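Local coordinates for protein fructose-bisphosphate aldolase (PDB 4MOZ) that belongs to the DeoC/LacD family of aldolases and folds as a TIM barrel of eight parallel strands ringed by helices, at residues Glu66-Ile71 against Asn272-Ser277; Leu175-Arg180 against Asp207-Asn212; Val211-Ala216 against Leu238-Gly243; Val282-Ala287 against Ala303-Glu308. One frame throughout, in Å; residues are numbered along the deposited sequence.

Interactions 2 and 3 are successive steps round the wall of the TIM barrel, whereas 1 and 4 lie among its outer helices. The first two share V211 and N212, and their centres lie about 10 Å apart; in interaction 2 strand 208-210 pairs with strand 172-177, and in interaction 3 the chain just beyond it bonds to strand 237-240. Interaction 1 brings helix 66-74 against the end of helix 271-274, so interactions 2 and 3 fall between its segments in sequence. Interaction 4 follows, packing helix 298-305 onto helix 278-294, about 14 Å from interaction 1 between centres. Touching each other, interactions 1 and 4 pack the late helices in series onto the barrel.

Interaction 1. Residues Glu66-Ile71 against Asn272-Ser277; sequences EHLFKI and NIHQRS
The imidazole of H67 reaches from helix 66-74 to the chain leaving helix 271-274, where backbone carbonyls meet its edge. From CB the side chain runs with CG anti to the backbone N (chi1 -173°), which carries the ring across toward H274 and R276. CD2 of H67 passes alongside the backbone and side chain of H274, whose CB is 4.2 Å away. NE2, at the tip, faces two carbonyl oxygens: it donates a weak, bent bond to R276 O at 3.1 Å, while the approach to H274 O is less certain because that oxygen is crowded by another atom. H67 CE1 closes the ring 3.5 Å from R276 O. One face of the ring is met near its rim by I71 CD1, a turn later in the same helix.

Apolar contacts line up beside this polar edge. L68 CD2 lies 3.5 Å from H274 CB, the two side chains pointing the same way, and I71 CG2 meets I273 CG2 at 3.7 Å. H274 turns its own polar end elsewhere, with ND1 bonded to D62. On the far segment R276 grips N272 side-on, NE to the backbone O and NH1 to OD1, and pairs with E280. Around the apolar part, I71 and I273 both touch F40 of barrel strand 37-41 and also side chains of helix 278-294.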
# COMPACT_ATOMS: atom_id res chain seq x y z
N GLU C 66 35.96 0.28 -6.36
CA GLU C 66 36.52 1.43 -7.07
C GLU C 66 37.04 1.06 -8.47
O GLU C 66 37.10 1.90 -9.36
CB GLU C 66 37.62 2.12 -6.24
CG GLU C 66 37.88 3.55 -6.71
CD GLU C 66 38.85 4.32 -5.84
OE1 GLU C 66 39.18 3.87 -4.72
OE2 GLU C 66 39.29 5.40 -6.28
N HIS C 67 37.39 -0.22 -8.63
CA HIS C 67 37.71 -0.82 -9.92
C HIS C 67 36.72 -0.41 -11.00
O HIS C 67 37.13 -0.03 -12.10
CB HIS C 67 37.73 -2.33 -9.76
CG HIS C 67 38.21 -3.09 -10.97
ND1 HIS C 67 39.44 -2.93 -11.50
CD2 HIS C 67 37.59 -4.09 -11.73
CE1 HIS C 67 39.59 -3.75 -12.55
NE2 HIS C 67 38.46 -4.46 -12.69
N LEU C 68 35.43 -0.48 -10.68
CA LEU C 68 34.37 -0.14 -11.64
C LEU C 68 34.47 1.31 -12.10
O LEU C 68 34.30 1.60 -13.28
CB LEU C 68 32.99 -0.43 -11.05
CG LEU C 68 32.74 -1.83 -10.47
CD1 LEU C 68 31.41 -1.89 -9.73
CD2 LEU C 68 32.81 -2.90 -11.54
N PHE C 69 34.74 2.21 -11.17
CA PHE C 69 34.82 3.63 -11.48
C PHE C 69 36.10 3.99 -12.23
O PHE C 69 36.09 4.90 -13.06
CB PHE C 69 34.64 4.47 -10.22
CG PHE C 69 33.24 4.44 -9.66
CD1 PHE C 69 32.83 3.42 -8.81
CD2 PHE C 69 32.33 5.44 -10.00
CE1 PHE C 69 31.54 3.39 -8.31
CE2 PHE C 69 31.04 5.41 -9.50
CZ PHE C 69 30.64 4.39 -8.65
N LYS C 70 37.18 3.27 -11.94
CA LYS C 70 38.44 3.44 -12.66
C LYS C 70 38.28 3.03 -14.12
O LYS C 70 38.78 3.71 -15.01
CB LYS C 70 39.56 2.63 -12.01
CG LYS C 70 40.03 3.15 -10.65
CD LYS C 70 41.18 2.28 -10.15
CE LYS C 70 41.53 2.56 -8.70
NZ LYS C 70 42.36 3.78 -8.54
N ILE C 71 37.57 1.92 -14.35
CA ILE C 71 37.27 1.43 -15.69
C ILE C 71 36.43 2.45 -16.47
O ILE C 71 36.76 2.79 -17.60
CB ILE C 71 36.56 0.07 -15.67
CG1 ILE C 71 37.48 -1.01 -15.10
CG2 ILE C 71 36.11 -0.33 -17.07
CD1 ILE C 71 36.77 -2.29 -14.69
N ASN C 272 31.97 -9.21 -18.11
CA ASN C 272 32.98 -9.47 -19.13
C ASN C 272 34.06 -8.39 -19.12
O ASN C 272 35.22 -8.66 -19.42
CB ASN C 272 32.35 -9.60 -20.52
CG ASN C 272 33.22 -10.40 -21.48
OD1 ASN C 272 34.18 -11.06 -21.07
ND2 ASN C 272 32.88 -10.35 -22.76
N ILE C 273 33.67 -7.17 -18.77
CA ILE C 273 34.63 -6.09 -18.60
C ILE C 273 35.31 -6.15 -17.22
O ILE C 273 36.54 -6.32 -17.14
CB ILE C 273 33.98 -4.70 -18.79
CG1 ILE C 273 33.53 -4.51 -20.24
CG2 ILE C 273 34.95 -3.60 -18.38
CD1 ILE C 273 32.56 -3.35 -20.44
N HIS C 274 34.52 -6.04 -16.15
CA HIS C 274 35.09 -5.80 -14.83
C HIS C 274 35.81 -6.95 -14.18
O HIS C 274 36.61 -6.73 -13.28
CB HIS C 274 34.09 -5.13 -13.87
CG HIS C 274 32.88 -5.97 -13.54
ND1 HIS C 274 32.96 -7.11 -12.82
CD2 HIS C 274 31.53 -5.78 -13.82
CE1 HIS C 274 31.73 -7.63 -12.66
NE2 HIS C 274 30.85 -6.81 -13.28
N GLN C 275 35.57 -8.18 -14.63
CA GLN C 275 36.31 -9.35 -14.12
C GLN C 275 37.78 -9.40 -14.57
O GLN C 275 38.57 -10.20 -14.06
CB GLN C 275 35.60 -10.65 -14.45
CG GLN C 275 34.30 -10.83 -13.68
CD GLN C 275 33.55 -12.10 -14.03
OE1 GLN C 275 33.90 -12.81 -14.97
NE2 GLN C 275 32.51 -12.39 -13.27
N ARG C 276 38.14 -8.55 -15.53
CA ARG C 276 39.50 -8.46 -16.04
C ARG C 276 40.30 -7.43 -15.24
O ARG C 276 39.73 -6.59 -14.55
CB ARG C 276 39.49 -8.08 -17.52
CG ARG C 276 38.83 -9.10 -18.42
CD ARG C 276 38.58 -8.54 -19.81
NE ARG C 276 37.63 -9.36 -20.55
CZ ARG C 276 37.96 -10.36 -21.36
NH1 ARG C 276 37.00 -11.04 -21.98
NH2 ARG C 276 39.23 -10.69 -21.56
N SER C 277 41.63 -7.50 -15.35
CA SER C 277 42.52 -6.50 -14.75
C SER C 277 42.21 -5.14 -15.34
O SER C 277 41.70 -5.04 -16.46
CB SER C 277 43.98 -6.87 -15.01
OG SER C 277 44.30 -6.76 -16.39

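Interaction 2. Residues Leu175-Arg180 against Asp207-Asn212; sequences LWIYPR and DFVKVN
K210 lays its aliphatic chain over the indole of W176: CG stands 3.7 Å from the centroid of the five-membered ring, a CH-pi contact over the face. A bend at chi2 (58°) then turns the lysine toward Y178, whose OH is 3.1 Å from CE of K210. NZ lies close to that hydroxyl without the angle for a hydrogen bond, and instead donates to V211 O at 2.9 Å, from above the carbonyl plane. The amide of N212 crosses near the tyrosine ring, ND2 lying 3.4 Å from CD1 of Y178, with the two planes tilted by only 19°.

Backbone pairing positions this shell. L175 takes a bond from K210 N on its oxygen and gives one to F208 O, and I177 N donates to K210 O at 2.9 Å, all nearly straight. Beyond the last rung a water continues the link, donating to I177 O and accepting from N212 N. On the sheet face opposite W176 and K210, V209 reaches A201 of helix 191-204, as does I177. K102 adds a cation-pi contact to W176. Strand 172-177, that helix and strand 208-210 form a beta-alpha-beta crossover of the kind that, repeated round the sheet, builds a TIM barrel.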
# COMPACT_ATOMS: atom_id res chain seq x y z
N LEU C 175 15.26 0.37 -19.94
CA LEU C 175 14.60 -0.72 -19.26
C LEU C 175 15.27 -2.05 -19.58
O LEU C 175 15.47 -2.38 -20.74
CB LEU C 175 13.12 -0.78 -19.63
CG LEU C 175 12.23 0.41 -19.25
CD1 LEU C 175 10.81 0.19 -19.75
CD2 LEU C 175 12.24 0.66 -17.74
N TRP C 176 15.65 -2.79 -18.54
CA TRP C 176 16.05 -4.18 -18.69
C TRP C 176 14.79 -4.97 -18.66
O TRP C 176 14.02 -4.87 -17.71
CB TRP C 176 16.91 -4.62 -17.53
CG TRP C 176 18.35 -4.17 -17.57
CD1 TRP C 176 19.48 -4.97 -17.73
CD2 TRP C 176 18.87 -2.81 -17.40
NE1 TRP C 176 20.62 -4.22 -17.69
CE2 TRP C 176 20.33 -2.91 -17.49
CE3 TRP C 176 18.30 -1.56 -17.19
CZ2 TRP C 176 21.16 -1.80 -17.38
CZ3 TRP C 176 19.14 -0.44 -17.09
CH2 TRP C 176 20.54 -0.56 -17.18
N ILE C 177 14.54 -5.77 -19.69
CA ILE C 177 13.34 -6.58 -19.68
C ILE C 177 13.67 -8.05 -19.89
O ILE C 177 13.99 -8.47 -21.00
CB ILE C 177 12.26 -6.08 -20.66
CG1 ILE C 177 11.93 -4.61 -20.37
CG2 ILE C 177 11.02 -6.94 -20.55
CD1 ILE C 177 10.68 -4.07 -21.06
N TYR C 178 13.62 -8.81 -18.80
CA TYR C 178 13.93 -10.23 -18.80
C TYR C 178 12.71 -11.03 -18.37
O TYR C 178 12.48 -11.21 -17.18
CB TYR C 178 15.07 -10.53 -17.83
CG TYR C 178 16.37 -9.83 -18.12
CD1 TYR C 178 16.95 -9.86 -19.39
CD2 TYR C 178 17.06 -9.17 -17.10
CE1 TYR C 178 18.15 -9.23 -19.64
CE2 TYR C 178 18.26 -8.54 -17.34
CZ TYR C 178 18.81 -8.58 -18.61
OH TYR C 178 20.01 -7.95 -18.84
N PRO C 179 11.90 -11.49 -19.34
CA PRO C 179 10.78 -12.34 -18.95
C PRO C 179 11.27 -13.54 -18.15
O PRO C 179 12.07 -14.35 -18.63
CB PRO C 179 10.19 -12.76 -20.30
CG PRO C 179 10.49 -11.61 -21.19
CD PRO C 179 11.85 -11.14 -20.77
N ARG C 180 10.83 -13.62 -16.90
CA ARG C 180 11.30 -14.63 -15.98
C ARG C 180 10.20 -15.03 -15.02
O ARG C 180 9.46 -14.19 -14.50
CB ARG C 180 12.52 -14.13 -15.20
CG ARG C 180 13.23 -15.22 -14.39
CD ARG C 180 14.55 -14.73 -13.82
NE ARG C 180 15.47 -14.32 -14.88
CZ ARG C 180 16.50 -13.48 -14.71
NH1 ARG C 180 16.76 -12.96 -13.52
NH2 ARG C 180 17.27 -13.18 -15.75
N ASP C 207 13.48 4.90 -23.72
CA ASP C 207 14.39 5.33 -24.77
C ASP C 207 15.19 4.16 -25.32
O ASP C 207 15.46 4.09 -26.52
CB ASP C 207 15.32 6.41 -24.23
CG ASP C 207 14.57 7.63 -23.78
OD1 ASP C 207 13.87 8.24 -24.62
OD2 ASP C 207 14.64 7.96 -22.58
N PHE C 208 15.57 3.24 -24.42
CA PHE C 208 16.30 2.04 -24.78
C PHE C 208 15.76 0.84 -24.02
O PHE C 208 15.25 0.98 -22.91
CB PHE C 208 17.80 2.20 -24.50
CG PHE C 208 18.47 3.24 -25.35
CD1 PHE C 208 18.92 2.93 -26.63
CD2 PHE C 208 18.65 4.53 -24.88
CE1 PHE C 208 19.53 3.89 -27.42
CE2 PHE C 208 19.27 5.50 -25.66
CZ PHE C 208 19.71 5.17 -26.94
N VAL C 209 15.88 -0.34 -24.62
CA VAL C 209 15.49 -1.59 -23.98
C VAL C 209 16.64 -2.59 -24.06
O VAL C 209 17.20 -2.82 -25.13
CB VAL C 209 14.19 -2.19 -24.58
CG1 VAL C 209 14.27 -2.34 -26.09
CG2 VAL C 209 13.84 -3.52 -23.92
N LYS C 210 17.00 -3.15 -22.91
CA LYS C 210 18.03 -4.18 -22.84
C LYS C 210 17.37 -5.55 -22.71
O LYS C 210 16.60 -5.79 -21.79
CB LYS C 210 19.00 -3.89 -21.68
CG LYS C 210 19.76 -5.07 -21.09
CD LYS C 210 20.61 -5.85 -22.08
CE LYS C 210 21.41 -6.92 -21.35
NZ LYS C 210 21.36 -8.25 -22.00
N VAL C 211 17.66 -6.42 -23.67
CA VAL C 211 17.12 -7.78 -23.69
C VAL C 211 18.25 -8.80 -23.80
O VAL C 211 19.38 -8.44 -24.12
CB VAL C 211 16.13 -8.01 -24.87
CG1 VAL C 211 14.87 -7.16 -24.71
CG2 VAL C 211 16.81 -7.73 -26.21
N ASN C 212 17.94 -10.06 -23.52
CA ASN C 212 18.86 -11.15 -23.82
C ASN C 212 18.90 -11.41 -25.32
O ASN C 212 17.90 -11.15 -26.01
CB ASN C 212 18.41 -12.43 -23.12
CG ASN C 212 18.72 -12.43 -21.65
OD1 ASN C 212 19.81 -12.03 -21.23
ND2 ASN C 212 17.76 -12.87 -20.84
O HOH W 1 15.37 -10.50 -22.69

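Interaction 3. Residues Val211-Ala216 against Leu238-Gly243; sequences VNPPVA and LVCAGG
V211 N donates to V239 O at 3.2 Å, with an N-H...O angle of 160° and the donor almost on the line of the C=O bond. It is the last backbone rung across this seam of the TIM barrel: one step earlier V209 O accepts from V239 N, so V239 is held through both its amide and its carbonyl. After the rung the two chains separate: residues 211-216 run out in the loop toward helix 222-232, while residues 238-243 leave the end of strand 237-240.

Side chains fill the angle between them. V211 sends CG2 to L238, 3.9 Å from CD1, the two side chains meeting at about a right angle; L238 has CG anti to its backbone N (chi1 177°), which brings its forked end up to the valine. The pair lies toward the outer helices, V211 touching I194 of helix 191-204 and L238 touching A229 of helix 222-232.

Where the chains part, C240 meets the loop. Its SG lies 3.5 Å from P213 N, with CD of the same proline and the carbonyl oxygen of V211 only slightly farther off. The same sulfur accepts a weak hydrogen bond from the amide of the next residue, A241, which may help to hold its rotation. A241 O has a bond from Q258 NE2, and G243 N one to Q254, so the chain beyond the strand is tied to helix 248-260. Next to that carbonyl the proline ring also touches, P213 CG standing 3.6 Å from A241 O.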
# COMPACT_ATOMS: atom_id res chain seq x y z
N VAL C 211 17.66 -6.42 -23.67
CA VAL C 211 17.12 -7.78 -23.69
C VAL C 211 18.25 -8.80 -23.80
O VAL C 211 19.38 -8.44 -24.12
CB VAL C 211 16.13 -8.01 -24.87
CG1 VAL C 211 14.87 -7.16 -24.71
CG2 VAL C 211 16.81 -7.73 -26.21
N ASN C 212 17.94 -10.06 -23.52
CA ASN C 212 18.86 -11.15 -23.82
C ASN C 212 18.90 -11.41 -25.32
O ASN C 212 17.90 -11.15 -26.01
CB ASN C 212 18.41 -12.43 -23.12
CG ASN C 212 18.72 -12.43 -21.65
OD1 ASN C 212 19.81 -12.03 -21.23
ND2 ASN C 212 17.76 -12.87 -20.84
N PRO C 213 20.04 -11.92 -25.83
CA PRO C 213 20.01 -12.39 -27.21
C PRO C 213 19.10 -13.62 -27.32
O PRO C 213 19.14 -14.49 -26.46
CB PRO C 213 21.47 -12.76 -27.49
CG PRO C 213 22.08 -12.99 -26.14
CD PRO C 213 21.37 -12.04 -25.22
N PRO C 214 18.24 -13.67 -28.36
CA PRO C 214 17.42 -14.86 -28.59
C PRO C 214 18.26 -16.03 -29.09
O PRO C 214 19.30 -15.82 -29.71
CB PRO C 214 16.44 -14.42 -29.67
CG PRO C 214 17.12 -13.29 -30.37
CD PRO C 214 17.94 -12.59 -29.32
N VAL C 215 17.81 -17.25 -28.82
CA VAL C 215 18.47 -18.44 -29.36
C VAL C 215 18.38 -18.49 -30.89
O VAL C 215 17.47 -17.90 -31.49
CB VAL C 215 17.90 -19.76 -28.77
CG1 VAL C 215 18.21 -19.87 -27.29
CG2 VAL C 215 16.40 -19.89 -29.03
N ALA C 216 19.34 -19.17 -31.51
CA ALA C 216 19.25 -19.51 -32.92
C ALA C 216 18.16 -20.56 -33.11
O ALA C 216 17.89 -21.36 -32.20
CB ALA C 216 20.58 -20.04 -33.44
N LEU C 238 17.04 -0.81 -29.13
CA LEU C 238 17.29 -2.08 -28.46
C LEU C 238 18.78 -2.26 -28.22
O LEU C 238 19.59 -2.07 -29.13
CB LEU C 238 16.73 -3.23 -29.29
CG LEU C 238 16.95 -4.66 -28.80
CD1 LEU C 238 15.83 -5.55 -29.29
CD2 LEU C 238 18.31 -5.21 -29.21
N VAL C 239 19.15 -2.60 -27.00
CA VAL C 239 20.53 -2.96 -26.72
C VAL C 239 20.58 -4.41 -26.26
O VAL C 239 19.65 -4.90 -25.62
CB VAL C 239 21.24 -2.01 -25.72
CG1 VAL C 239 21.02 -0.56 -26.12
CG2 VAL C 239 20.78 -2.24 -24.30
N CYS C 240 21.65 -5.10 -26.62
CA CYS C 240 21.77 -6.50 -26.32
C CYS C 240 23.07 -6.78 -25.58
O CYS C 240 23.72 -5.85 -25.07
CB CYS C 240 21.67 -7.30 -27.62
SG CYS C 240 21.13 -9.00 -27.38
N ALA C 241 23.46 -8.05 -25.51
CA ALA C 241 24.69 -8.45 -24.84
C ALA C 241 25.37 -9.61 -25.56
O ALA C 241 24.71 -10.46 -26.16
CB ALA C 241 24.41 -8.81 -23.38
N GLY C 242 26.70 -9.63 -25.52
CA GLY C 242 27.46 -10.79 -25.97
C GLY C 242 27.66 -11.77 -24.83
O GLY C 242 27.46 -11.41 -23.66
N GLY C 243 28.04 -13.00 -25.16
CA GLY C 243 28.30 -14.04 -24.16
C GLY C 243 29.48 -13.70 -23.26
O GLY C 243 30.50 -13.18 -23.73

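Interaction 4. Residues Val282-Ala287 against Ala303-Glu308; sequences VRLTKA and AVFNGE
R283 and F305 make the polar link between two consecutive helices: NE of the arginine donates to F305 O at 2.8 Å, and the oxygen sits in the plane of the guanidinium. A bend at chi3 (-51°) turns the group onto the carbonyl, which lies in the last turn of helix 298-305.

The close-packed part lies on the side of A287. Its CB meets F305 CB at 3.8 Å, the main chains being near enough here for backbone-proximal carbons to touch. Beside it V304 CG1 wedges against K286 CB at 3.6 Å and lies near A287 N. F305, with CG anti to its backbone N (chi1 169°), swings its ring away from that point to L284, where CD1 meets CD1 at 3.9 Å.

The other side is more exposed, with fewer side chains meeting. There N306 and G307 face solvent, though R283 CD still comes within 3.6 Å of G307 CA. G307 ends the helix in a Schellman motif, its amide bonding back to V304 O while E308 N bonds to A303 O. K286 directs its amine beyond the contact to D310. Inward, A287 and F305 reach helix 248-260, L284 rests on I273 of helix 271-274, and T285 touches I71 of helix 66-74.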
# COMPACT_ATOMS: atom_id res chain seq x y z
N VAL C 282 39.90 -1.85 -19.45
CA VAL C 282 39.93 -0.59 -20.19
C VAL C 282 40.02 -0.85 -21.70
O VAL C 282 39.26 -0.27 -22.48
CB VAL C 282 41.07 0.32 -19.69
CG1 VAL C 282 41.37 1.44 -20.67
CG2 VAL C 282 40.72 0.91 -18.33
N ARG C 283 40.93 -1.73 -22.10
CA ARG C 283 41.09 -2.08 -23.52
C ARG C 283 39.84 -2.71 -24.13
O ARG C 283 39.54 -2.47 -25.31
CB ARG C 283 42.31 -2.99 -23.75
CG ARG C 283 43.65 -2.29 -23.55
CD ARG C 283 44.80 -3.06 -24.19
NE ARG C 283 44.83 -4.47 -23.79
CZ ARG C 283 45.48 -4.95 -22.74
NH1 ARG C 283 46.17 -4.14 -21.95
NH2 ARG C 283 45.44 -6.25 -22.47
N LEU C 284 39.11 -3.50 -23.35
CA LEU C 284 37.87 -4.11 -23.84
C LEU C 284 36.76 -3.08 -24.04
O LEU C 284 36.03 -3.14 -25.03
CB LEU C 284 37.41 -5.27 -22.95
CG LEU C 284 36.14 -6.01 -23.41
CD1 LEU C 284 36.27 -6.59 -24.81
CD2 LEU C 284 35.75 -7.10 -22.42
N THR C 285 36.65 -2.12 -23.12
CA THR C 285 35.65 -1.05 -23.28
C THR C 285 35.94 -0.29 -24.57
O THR C 285 35.02 0.09 -25.29
CB THR C 285 35.62 -0.05 -22.09
OG1 THR C 285 36.85 0.68 -22.03
CG2 THR C 285 35.38 -0.77 -20.77
N LYS C 286 37.23 -0.08 -24.84
CA LYS C 286 37.68 0.64 -26.02
C LYS C 286 37.34 -0.13 -27.28
O LYS C 286 36.88 0.45 -28.26
CB LYS C 286 39.18 0.95 -25.94
CG LYS C 286 39.52 2.03 -24.92
CD LYS C 286 41.01 2.31 -24.84
CE LYS C 286 41.29 3.48 -23.91
NZ LYS C 286 42.73 3.82 -23.83
N ALA C 287 37.53 -1.45 -27.24
CA ALA C 287 37.16 -2.35 -28.34
C ALA C 287 35.65 -2.32 -28.61
O ALA C 287 35.22 -2.18 -29.76
CB ALA C 287 37.63 -3.77 -28.06
N ALA C 303 42.25 -5.59 -32.50
CA ALA C 303 43.56 -4.94 -32.39
C ALA C 303 43.59 -3.94 -31.24
O ALA C 303 44.62 -3.80 -30.56
CB ALA C 303 43.94 -4.26 -33.70
N VAL C 304 42.48 -3.24 -31.03
CA VAL C 304 42.33 -2.33 -29.90
C VAL C 304 42.32 -3.12 -28.58
O VAL C 304 43.01 -2.76 -27.63
CB VAL C 304 41.06 -1.45 -30.01
CG1 VAL C 304 40.85 -0.65 -28.73
CG2 VAL C 304 41.17 -0.51 -31.20
N PHE C 305 41.54 -4.20 -28.55
CA PHE C 305 41.50 -5.07 -27.37
C PHE C 305 42.90 -5.60 -27.02
O PHE C 305 43.27 -5.62 -25.84
CB PHE C 305 40.54 -6.24 -27.57
CG PHE C 305 40.65 -7.30 -26.50
CD1 PHE C 305 40.13 -7.08 -25.22
CD2 PHE C 305 41.30 -8.50 -26.76
CE1 PHE C 305 40.25 -8.05 -24.23
CE2 PHE C 305 41.43 -9.47 -25.78
CZ PHE C 305 40.90 -9.25 -24.51
N ASN C 306 43.64 -6.01 -28.04
CA ASN C 306 44.97 -6.59 -27.86
C ASN C 306 46.07 -5.56 -27.60
O ASN C 306 47.23 -5.92 -27.40
CB ASN C 306 45.33 -7.49 -29.05
CG ASN C 306 44.60 -8.82 -29.01
OD1 ASN C 306 44.47 -9.44 -27.96
ND2 ASN C 306 44.13 -9.27 -30.17
N GLY C 307 45.71 -4.28 -27.61
CA GLY C 307 46.65 -3.20 -27.29
C GLY C 307 47.55 -2.79 -28.44
O GLY C 307 48.48 -2.00 -28.25
N GLU C 308 47.26 -3.31 -29.63
CA GLU C 308 48.01 -2.97 -30.84
C GLU C 308 47.72 -1.55 -31.30
O GLU C 308 48.59 -0.89 -31.87
CB GLU C 308 47.70 -3.98 -31.95
CG GLU C 308 48.24 -5.38 -31.68
CD GLU C 308 47.53 -6.47 -32.47
OE1 GLU C 308 46.98 -6.17 -33.55
OE2 GLU C 308 47.54 -7.63 -32.01